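Local coordinates for protein peptidoglycan D,D-transpeptidase PbpA (Mycobacterium tuberculosis, PDB 3UN7) that probably catalyses the D,D-transpeptidation that cross-links peptidoglycan strands of the cell wall, and binds penicillin, at residues A[193-198]-A[311-316]; A[279-284]-A[289-294]; A[318-323]-A[413-418]. All blocks are in the same frame, centred on the assembly; numbering follows the deposited sequence.

Contact 1 of 3, residues A[193-198]-A[311-316]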
loop_
_atom_site.group_PDB
_atom_site.type_symbol
_atom_site.label_atom_id
_atom_site.label_comp_id
_atom_site.label_asym_id
_atom_site.label_seq_id
_atom_site.Cartn_x
_atom_site.Cartn_y
_atom_site.Cartn_z
ATOM N N SER A 193 10.277 -3.574 11.039
ATOM C CA SER A 193 9.656 -4.597 11.885
ATOM C C SER A 193 8.481 -5.347 11.250
ATOM O O SER A 193 8.205 -6.486 11.637
ATOM C CB SER A 193 9.184 -3.971 13.202
ATOM O OG SER A 193 10.283 -3.391 13.871
ATOM N N THR A 194 7.781 -4.723 10.300
ATOM C CA THR A 194 6.674 -5.426 9.625
ATOM C C THR A 194 7.172 -6.678 8.882
ATOM O O THR A 194 6.423 -7.646 8.692
ATOM C CB THR A 194 5.869 -4.530 8.630
ATOM O OG1 THR A 194 6.747 -3.922 7.677
ATOM C CG2 THR A 194 5.042 -3.455 9.360
ATOM N N PHE A 195 8.443 -6.646 8.472
ATOM C CA PHE A 195 9.055 -7.744 7.721
ATOM C C PHE A 195 9.270 -9.009 8.548
ATOM O O PHE A 195 9.460 -10.089 7.988
ATOM C CB PHE A 195 10.376 -7.311 7.075
ATOM C CG PHE A 195 10.725 -8.103 5.844
ATOM C CD1 PHE A 195 9.916 -8.041 4.712
ATOM C CD2 PHE A 195 11.831 -8.939 5.824
ATOM C CE1 PHE A 195 10.226 -8.777 3.582
ATOM C CE2 PHE A 195 12.136 -9.682 4.688
ATOM C CZ PHE A 195 11.331 -9.588 3.566
ATOM N N LYS A 196 9.203 -8.886 9.872
ATOM C CA LYS A 196 9.236 -10.061 10.753
ATOM C C LYS A 196 8.079 -11.018 10.445
ATOM O O LYS A 196 8.108 -12.183 10.822
ATOM C CB LYS A 196 9.229 -9.643 12.224
ATOM C CG LYS A 196 10.387 -8.747 12.615
ATOM C CD LYS A 196 10.198 -8.176 14.019
ATOM C CE LYS A 196 11.381 -7.321 14.432
ATOM N NZ LYS A 196 11.050 -6.488 15.629
ATOM N N VAL A 197 7.059 -10.526 9.749
ATOM C CA VAL A 197 6.003 -11.402 9.248
ATOM C C VAL A 197 6.601 -12.388 8.230
ATOM O O VAL A 197 6.289 -13.577 8.248
ATOM C CB VAL A 197 4.848 -10.594 8.608
ATOM C CG1 VAL A 197 3.873 -11.519 7.892
ATOM C CG2 VAL A 197 4.115 -9.759 9.676
ATOM N N ILE A 198 7.471 -11.893 7.353
ATOM C CA ILE A 198 8.092 -12.745 6.341
ATOM C C ILE A 198 9.123 -13.674 6.973
ATOM O O ILE A 198 9.170 -14.871 6.657
ATOM C CB ILE A 198 8.714 -11.902 5.189
ATOM C CG1 ILE A 198 7.646 -11.029 4.509
ATOM C CG2 ILE A 198 9.427 -12.784 4.172
ATOM C CD1 ILE A 198 6.354 -11.754 4.112
ATOM N N LYS A 311 18.599 -3.379 5.925
ATOM C CA LYS A 311 19.542 -3.518 4.804
ATOM C C LYS A 311 18.922 -3.100 3.451
ATOM O O LYS A 311 18.592 -1.927 3.256
ATOM C CB LYS A 311 20.170 -4.923 4.765
ATOM C CG LYS A 311 21.419 -5.057 3.848
ATOM C CD LYS A 311 22.451 -3.941 4.105
ATOM C CE LYS A 311 23.666 -4.016 3.172
ATOM N NZ LYS A 311 24.783 -4.719 3.853
ATOM N N ASP A 312 18.765 -4.040 2.526
ATOM C CA ASP A 312 18.289 -3.730 1.178
ATOM C C ASP A 312 16.801 -4.074 0.944
ATOM O O ASP A 312 16.299 -3.930 -0.167
ATOM C CB ASP A 312 19.138 -4.440 0.131
ATOM C CG ASP A 312 20.608 -4.049 0.191
ATOM O OD1 ASP A 312 20.913 -2.847 0.109
ATOM O OD2 ASP A 312 21.464 -4.952 0.300
ATOM N N VAL A 313 16.099 -4.534 1.970
ATOM C CA VAL A 313 14.655 -4.795 1.823
ATOM C C VAL A 313 13.888 -3.498 1.542
ATOM O O VAL A 313 14.013 -2.522 2.277
ATOM C CB VAL A 313 14.061 -5.505 3.059
ATOM C CG1 VAL A 313 12.676 -6.065 2.746
ATOM C CG2 VAL A 313 14.970 -6.616 3.498
ATOM N N ALA A 314 13.100 -3.489 0.468
ATOM C CA ALA A 314 12.345 -2.293 0.094
ATOM C C ALA A 314 11.010 -2.719 -0.515
ATOM O O ALA A 314 10.979 -3.511 -1.455
ATOM C CB ALA A 314 13.153 -1.432 -0.878
ATOM N N LEU A 315 9.918 -2.213 0.059
ATOM C CA LEU A 315 8.565 -2.608 -0.322
ATOM C C LEU A 315 7.725 -1.370 -0.590
ATOM O O LEU A 315 7.898 -0.341 0.067
ATOM C CB LEU A 315 7.909 -3.372 0.836
ATOM C CG LEU A 315 7.980 -4.895 1.012
ATOM C CD1 LEU A 315 9.371 -5.399 1.207
ATOM C CD2 LEU A 315 7.119 -5.296 2.197
ATOM N N THR A 316 6.799 -1.471 -1.538
ATOM C CA THR A 316 5.776 -0.444 -1.697
ATOM C C THR A 316 4.779 -0.659 -0.574
ATOM O O THR A 316 4.679 -1.763 -0.051
ATOM C CB THR A 316 5.036 -0.545 -3.039
ATOM O OG1 THR A 316 4.364 -1.804 -3.131
ATOM C CG2 THR A 316 6.006 -0.385 -4.232
#
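Phe-195 is the third residue of the SxxK motif (Ser-193 to Lys-196) of penicillin-binding transpeptidases, and its ring packs on Val-313 and Leu-315 in the segment that leads into helix 317-328. One methyl does most of the work. Val-313 CG1 comes down over the ring face, 3.8 Å from the centroid and 12° off the normal, a CH-pi contact whose nearest ring atom is Phe-195 CE1, 3.7 Å from CG1. The two side chains approach from opposite directions, and Val-313 presents this branch because CG1 is turned anti to the backbone N (chi1 -166°). Leu-315 adds CD1, obliquely, at 4.2 Å from Phe-195 CE1. On the opposite face of the ring Ile-198 CB stands 3.8 Å above the plane, over its centre, so Phe-195 is sandwiched between Ile-198 of helix 196-205 and the 311-316 segment. No hydrogen bond joins the two segments; the contact is entirely apolar and buried. The ring points away from the polar end of the motif: Ser-193, probably the residue that forms the acyl-ester, and Lys-196, whose NZ is bonded to Ser-252 OG and Asn-254 OD1 of the SxN motif, extend the other way from the backbone. Within the motif, Lys-196 N bonds to Ser-193 O at 3.1 Å, part of the tight turn that runs into helix 196-205. Around the contact, Val-313 also rests on helix 300-306, Leu-315 and Ile-198 reach helix 317-328, and Thr-194 lies against strand 411-418.

Contact 2 of 3, residues A[279-284]-A[289-294]; sequences DSPPRP and VAESTV
The carboxylate of Asp-279 is taken at both oxygens, each on its syn side and somewhat out of the carboxylate plane. Thr-293 OG1 donates to Asp-279 OD1 at 2.6 Å, 17° from that plane (chi1 -175° swings OG1 across), while Val-294 N donates to Asp-279 OD2 at 2.8 Å in a nearly straight bond. Two bonds from consecutive residues fix the rotation of the group; a weak, long ion pair reaches OD2 from Arg-274. The Thr-293 hydroxyl also accepts from Gly-295 N. The backbone of Asp-279 joins in, N donating to Ser-292 O at 2.7 Å. The Glu-291 carboxylate lies nearby without touching that of Asp-279, and the like charges could make each slightly harder to ionise. Farther along, a water accepts from Ser-292 N at 3.1 Å and donates to Ser-280 O at 2.7 Å, where the backbones stand too far apart to bond directly. Beyond it the ring of Pro-282 lies against the 289-291 backbone, CG 3.6 Å from Val-289 O and CD against Glu-291 CA, and its CB packs 3.7 Å from Val-289 CB. The touching parts, 279-282 and 289-294, run nearly antiparallel, 167° apart, as arms of a hairpin-like excursion within the connection between helices 266-275 and 300-306 of the transpeptidase domain: an irregular extended pair, joined by side chain and water as well as backbone, rather than a regular beta ladder.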
loop_
_atom_site.group_PDB
_atom_site.type_symbol
_atom_site.label_atom_id
_atom_site.label_comp_id
_atom_site.label_asym_id
_atom_site.label_seq_id
_atom_site.Cartn_x
_atom_site.Cartn_y
_atom_site.Cartn_z
ATOM N N ASP A 279 10.570 -9.254 -5.445
ATOM C CA ASP A 279 11.511 -9.685 -6.474
ATOM C C ASP A 279 10.825 -10.348 -7.676
ATOM O O ASP A 279 11.439 -11.109 -8.432
ATOM C CB ASP A 279 12.627 -10.541 -5.854
ATOM C CG ASP A 279 13.480 -9.741 -4.896
ATOM O OD1 ASP A 279 14.221 -8.857 -5.370
ATOM O OD2 ASP A 279 13.376 -9.954 -3.672
ATOM N N SER A 280 9.553 -9.996 -7.849
ATOM C CA SER A 280 8.758 -10.332 -9.019
ATOM C C SER A 280 8.150 -9.034 -9.554
ATOM O O SER A 280 7.625 -8.223 -8.771
ATOM C CB SER A 280 7.647 -11.315 -8.641
ATOM O OG SER A 280 7.195 -12.047 -9.778
ATOM N N PRO A 281 8.208 -8.820 -10.886
ATOM C CA PRO A 281 7.676 -7.573 -11.432
ATOM C C PRO A 281 6.172 -7.543 -11.258
ATOM O O PRO A 281 5.495 -8.462 -11.709
ATOM C CB PRO A 281 8.043 -7.638 -12.923
ATOM C CG PRO A 281 8.954 -8.743 -13.070
ATOM C CD PRO A 281 8.743 -9.697 -11.945
ATOM N N PRO A 282 5.647 -6.543 -10.534
ATOM C CA PRO A 282 4.197 -6.510 -10.382
ATOM C C PRO A 282 3.421 -6.394 -11.695
ATOM O O PRO A 282 3.874 -5.749 -12.652
ATOM C CB PRO A 282 3.960 -5.271 -9.509
ATOM C CG PRO A 282 5.220 -5.120 -8.735
ATOM C CD PRO A 282 6.301 -5.484 -9.739
ATOM N N ARG A 283 2.255 -7.039 -11.709
ATOM C CA ARG A 283 1.299 -6.904 -12.786
ATOM C C ARG A 283 0.641 -5.540 -12.680
ATOM O O ARG A 283 0.474 -5.011 -11.582
ATOM C CB ARG A 283 0.236 -7.997 -12.709
ATOM C CG ARG A 283 0.774 -9.388 -12.973
ATOM C CD ARG A 283 1.094 -9.616 -14.456
ATOM N NE ARG A 283 1.507 -10.995 -14.679
ATOM C CZ ARG A 283 2.760 -11.428 -14.625
ATOM N NH1 ARG A 283 3.763 -10.590 -14.381
ATOM N NH2 ARG A 283 3.009 -12.712 -14.825
ATOM N N PRO A 284 0.264 -4.962 -13.822
ATOM C CA PRO A 284 -0.324 -3.624 -13.756
ATOM C C PRO A 284 -1.736 -3.697 -13.175
ATOM O O PRO A 284 -2.390 -4.733 -13.274
ATOM C CB PRO A 284 -0.336 -3.170 -15.214
ATOM C CG PRO A 284 -0.322 -4.416 -16.031
ATOM C CD PRO A 284 0.311 -5.509 -15.195
ATOM N N VAL A 289 3.125 -0.674 -10.720
ATOM C CA VAL A 289 3.586 -0.716 -9.325
ATOM C C VAL A 289 5.090 -0.967 -9.343
ATOM O O VAL A 289 5.566 -1.823 -10.095
ATOM C CB VAL A 289 2.862 -1.826 -8.555
ATOM C CG1 VAL A 289 3.330 -1.893 -7.080
ATOM C CG2 VAL A 289 1.341 -1.590 -8.626
ATOM N N ALA A 290 5.827 -0.207 -8.528
ATOM C CA ALA A 290 7.260 -0.411 -8.331
ATOM C C ALA A 290 7.499 -1.797 -7.765
ATOM O O ALA A 290 6.752 -2.264 -6.889
ATOM C CB ALA A 290 7.825 0.650 -7.380
ATOM N N GLU A 291 8.531 -2.458 -8.272
ATOM C CA GLU A 291 8.914 -3.784 -7.799
ATOM C C GLU A 291 9.514 -3.672 -6.413
ATOM O O GLU A 291 10.356 -2.810 -6.178
ATOM C CB GLU A 291 9.942 -4.428 -8.746
ATOM C CG GLU A 291 10.228 -5.892 -8.413
ATOM C CD GLU A 291 11.484 -6.404 -9.080
ATOM O OE1 GLU A 291 12.544 -5.752 -8.953
ATOM O OE2 GLU A 291 11.419 -7.465 -9.730
ATOM N N SER A 292 9.072 -4.547 -5.507
ATOM C CA SER A 292 9.617 -4.655 -4.168
ATOM C C SER A 292 10.705 -5.719 -4.152
ATOM O O SER A 292 10.709 -6.619 -4.991
ATOM C CB SER A 292 8.525 -5.041 -3.170
ATOM O OG SER A 292 7.557 -4.013 -3.068
ATOM N N THR A 293 11.627 -5.606 -3.204
ATOM C CA THR A 293 12.798 -6.492 -3.192
ATOM C C THR A 293 13.231 -6.844 -1.771
ATOM O O THR A 293 13.054 -6.048 -0.860
ATOM C CB THR A 293 13.993 -5.890 -3.981
ATOM O OG1 THR A 293 15.057 -6.853 -4.031
ATOM C CG2 THR A 293 14.507 -4.609 -3.329
ATOM N N VAL A 294 13.760 -8.054 -1.603
ATOM C CA VAL A 294 14.387 -8.476 -0.351
ATOM C C VAL A 294 15.879 -8.076 -0.332
ATOM O O VAL A 294 16.530 -8.082 0.719
ATOM C CB VAL A 294 14.196 -10.003 -0.131
ATOM C CG1 VAL A 294 15.114 -10.817 -1.059
ATOM C CG2 VAL A 294 14.407 -10.379 1.328
HETATM O O HOH W 1 7.311 -6.944 -6.376
#

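Contact 3 of 3, residues A[318-323]-A[413-418]; sequences LANAEI and WYIAFA
Two residues meet Asn-320 ND2, at about a right angle to each other: Thr-194 OG1, to which it donates a hydrogen bond, and the Trp-413 ring, over one face of which it stands, 3.4 Å from CE3. The nitrogen is 3.3 Å above the indole plane, displaced toward the rim, and the amide is turned 78° to the ring, almost upright on it. Thr-194, inside the SxxK motif, also bonds through OG1 to Pro-191 O, which ties the amide to the turn that leads into the motif. Asn-320 CB also touches the indole, 3.7 Å from Trp-413 CZ3. The ring has its own anchor, a hydrogen bond from Trp-413 NE1 to Pro-190 O, which restrains it beneath the amide. This is the packing of helix 317-328 on one face of the five-stranded antiparallel sheet of the transpeptidase domain, through strand 411-418. That strand pairs with strand 393-399, which carries Lys-395, Thr-396 and Gly-397, matching the KTG motif of the family; the side chain of Trp-413 is about 7 Å from that of Ser-193. Two residues along, Ile-415 lies over a face of the Asn-320 amide, about a right angle away from the indole: its CG2 is 3.6 Å from Asn-320 CG, and its CD1 3.7 Å from Asn-320 OD1. CG1 of Ile-415 sits between N and the carbonyl carbon (chi1 61°), which brings both branches to the amide.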
loop_
_atom_site.group_PDB
_atom_site.type_symbol
_atom_site.label_atom_id
_atom_site.label_comp_id
_atom_site.label_asym_id
_atom_site.label_seq_id
_atom_site.Cartn_x
_atom_site.Cartn_y
_atom_site.Cartn_z
ATOM N N LEU A 318 1.612 -0.793 -1.088
ATOM C CA LEU A 318 0.742 -1.819 -1.665
ATOM C C LEU A 318 1.251 -3.255 -1.431
ATOM O O LEU A 318 0.458 -4.148 -1.108
ATOM C CB LEU A 318 0.532 -1.574 -3.159
ATOM C CG LEU A 318 -0.260 -2.634 -3.929
ATOM C CD1 LEU A 318 -1.696 -2.696 -3.445
ATOM C CD2 LEU A 318 -0.209 -2.402 -5.459
ATOM N N ALA A 319 2.552 -3.487 -1.632
ATOM C CA ALA A 319 3.141 -4.815 -1.364
ATOM C C ALA A 319 2.990 -5.223 0.115
ATOM O O ALA A 319 2.710 -6.384 0.416
ATOM C CB ALA A 319 4.610 -4.859 -1.807
ATOM N N ASN A 320 3.157 -4.274 1.039
ATOM C CA ASN A 320 2.943 -4.595 2.454
ATOM C C ASN A 320 1.458 -4.884 2.755
ATOM O O ASN A 320 1.168 -5.802 3.513
ATOM C CB ASN A 320 3.546 -3.538 3.396
ATOM C CG ASN A 320 4.439 -4.152 4.496
ATOM O OD1 ASN A 320 4.490 -5.369 4.670
ATOM N ND2 ASN A 320 5.129 -3.295 5.249
ATOM N N ALA A 321 0.523 -4.135 2.161
ATOM C CA ALA A 321 -0.920 -4.463 2.273
ATOM C C ALA A 321 -1.202 -5.851 1.725
ATOM O O ALA A 321 -2.020 -6.584 2.285
ATOM C CB ALA A 321 -1.810 -3.428 1.542
ATOM N N GLU A 322 -0.515 -6.195 0.632
ATOM C CA GLU A 322 -0.668 -7.488 -0.041
ATOM C C GLU A 322 -0.219 -8.676 0.842
ATOM O O GLU A 322 -0.849 -9.744 0.831
ATOM C CB GLU A 322 0.123 -7.484 -1.361
ATOM C CG GLU A 322 -0.695 -7.862 -2.606
ATOM C CD GLU A 322 0.060 -7.628 -3.922
ATOM O OE1 GLU A 322 0.587 -6.506 -4.111
ATOM O OE2 GLU A 322 0.124 -8.557 -4.769
ATOM N N ILE A 323 0.874 -8.501 1.581
ATOM C CA ILE A 323 1.309 -9.526 2.564
ATOM C C ILE A 323 0.196 -9.780 3.570
ATOM O O ILE A 323 -0.188 -10.932 3.818
ATOM C CB ILE A 323 2.615 -9.125 3.282
ATOM C CG1 ILE A 323 3.786 -9.170 2.302
ATOM C CG2 ILE A 323 2.923 -10.058 4.461
ATOM C CD1 ILE A 323 4.981 -8.348 2.751
ATOM N N TRP A 413 5.120 1.989 10.401
ATOM C CA TRP A 413 4.284 1.132 9.585
ATOM C C TRP A 413 3.225 0.475 10.453
ATOM O O TRP A 413 3.481 0.151 11.616
ATOM C CB TRP A 413 5.104 -0.014 9.017
ATOM C CG TRP A 413 5.971 0.232 7.815
ATOM C CD1 TRP A 413 7.317 0.463 7.815
ATOM C CD2 TRP A 413 5.573 0.155 6.434
ATOM N NE1 TRP A 413 7.780 0.579 6.519
ATOM C CE2 TRP A 413 6.731 0.375 5.654
ATOM C CE3 TRP A 413 4.346 -0.066 5.786
ATOM C CZ2 TRP A 413 6.702 0.394 4.246
ATOM C CZ3 TRP A 413 4.312 -0.053 4.370
ATOM C CH2 TRP A 413 5.485 0.173 3.624
ATOM N N TYR A 414 2.059 0.232 9.858
ATOM C CA TYR A 414 1.039 -0.643 10.435
ATOM C C TYR A 414 0.482 -1.451 9.280
ATOM O O TYR A 414 0.058 -0.885 8.284
ATOM C CB TYR A 414 -0.074 0.192 11.048
ATOM C CG TYR A 414 -1.210 -0.555 11.741
ATOM C CD1 TYR A 414 -1.039 -1.117 13.011
ATOM C CD2 TYR A 414 -2.475 -0.628 11.152
ATOM C CE1 TYR A 414 -2.097 -1.754 13.665
ATOM C CE2 TYR A 414 -3.527 -1.253 11.781
ATOM C CZ TYR A 414 -3.334 -1.827 13.025
ATOM O OH TYR A 414 -4.400 -2.431 13.625
ATOM N N ILE A 415 0.510 -2.774 9.394
ATOM C CA ILE A 415 -0.178 -3.627 8.432
ATOM C C ILE A 415 -1.182 -4.491 9.187
ATOM O O ILE A 415 -0.912 -4.904 10.316
ATOM C CB ILE A 415 0.784 -4.462 7.543
ATOM C CG1 ILE A 415 1.662 -5.412 8.374
ATOM C CG2 ILE A 415 1.679 -3.528 6.705
ATOM C CD1 ILE A 415 2.367 -6.483 7.523
ATOM N N ALA A 416 -2.348 -4.731 8.586
ATOM C CA ALA A 416 -3.439 -5.335 9.355
ATOM C C ALA A 416 -4.539 -5.892 8.489
ATOM O O ALA A 416 -4.641 -5.565 7.312
ATOM C CB ALA A 416 -4.018 -4.318 10.357
ATOM N N PHE A 417 -5.336 -6.773 9.079
ATOM C CA PHE A 417 -6.567 -7.229 8.454
ATOM C C PHE A 417 -7.635 -7.521 9.499
ATOM O O PHE A 417 -7.327 -7.710 10.671
ATOM C CB PHE A 417 -6.318 -8.402 7.490
ATOM C CG PHE A 417 -5.723 -9.618 8.127
ATOM C CD1 PHE A 417 -6.548 -10.628 8.622
ATOM C CD2 PHE A 417 -4.332 -9.789 8.184
ATOM C CE1 PHE A 417 -5.994 -11.784 9.186
ATOM C CE2 PHE A 417 -3.777 -10.941 8.742
ATOM C CZ PHE A 417 -4.610 -11.939 9.243
ATOM N N ALA A 418 -8.892 -7.521 9.072
ATOM C CA ALA A 418 -10.015 -7.640 9.985
ATOM C C ALA A 418 -11.290 -7.949 9.194
ATOM O O ALA A 418 -11.346 -7.642 8.014
ATOM C CB ALA A 418 -10.190 -6.329 10.777
#

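In the fold
Contacts 1 and 3 are buried and contact 2 lies at the surface, and the chemistry follows: apolar packing in contact 1, one polar amide against apolar side chains in contact 3, and carboxylate, backbone and water bonds in contact 2. Contact 1 carries the probable acyl-ester serine in its 193-198 segment and contact 3 lies next to it; the two are joined through Thr-194 of that segment. Contact 2 is nested in the chain loop closed by contact 1 and bonds to its 311-316 segment, Thr-293 N to Ala-314 O and Thr-316 N to Ser-292 OG. Helix 317-328, capped by Thr-316, is half of contact 3 and touches contacts 1 and 2.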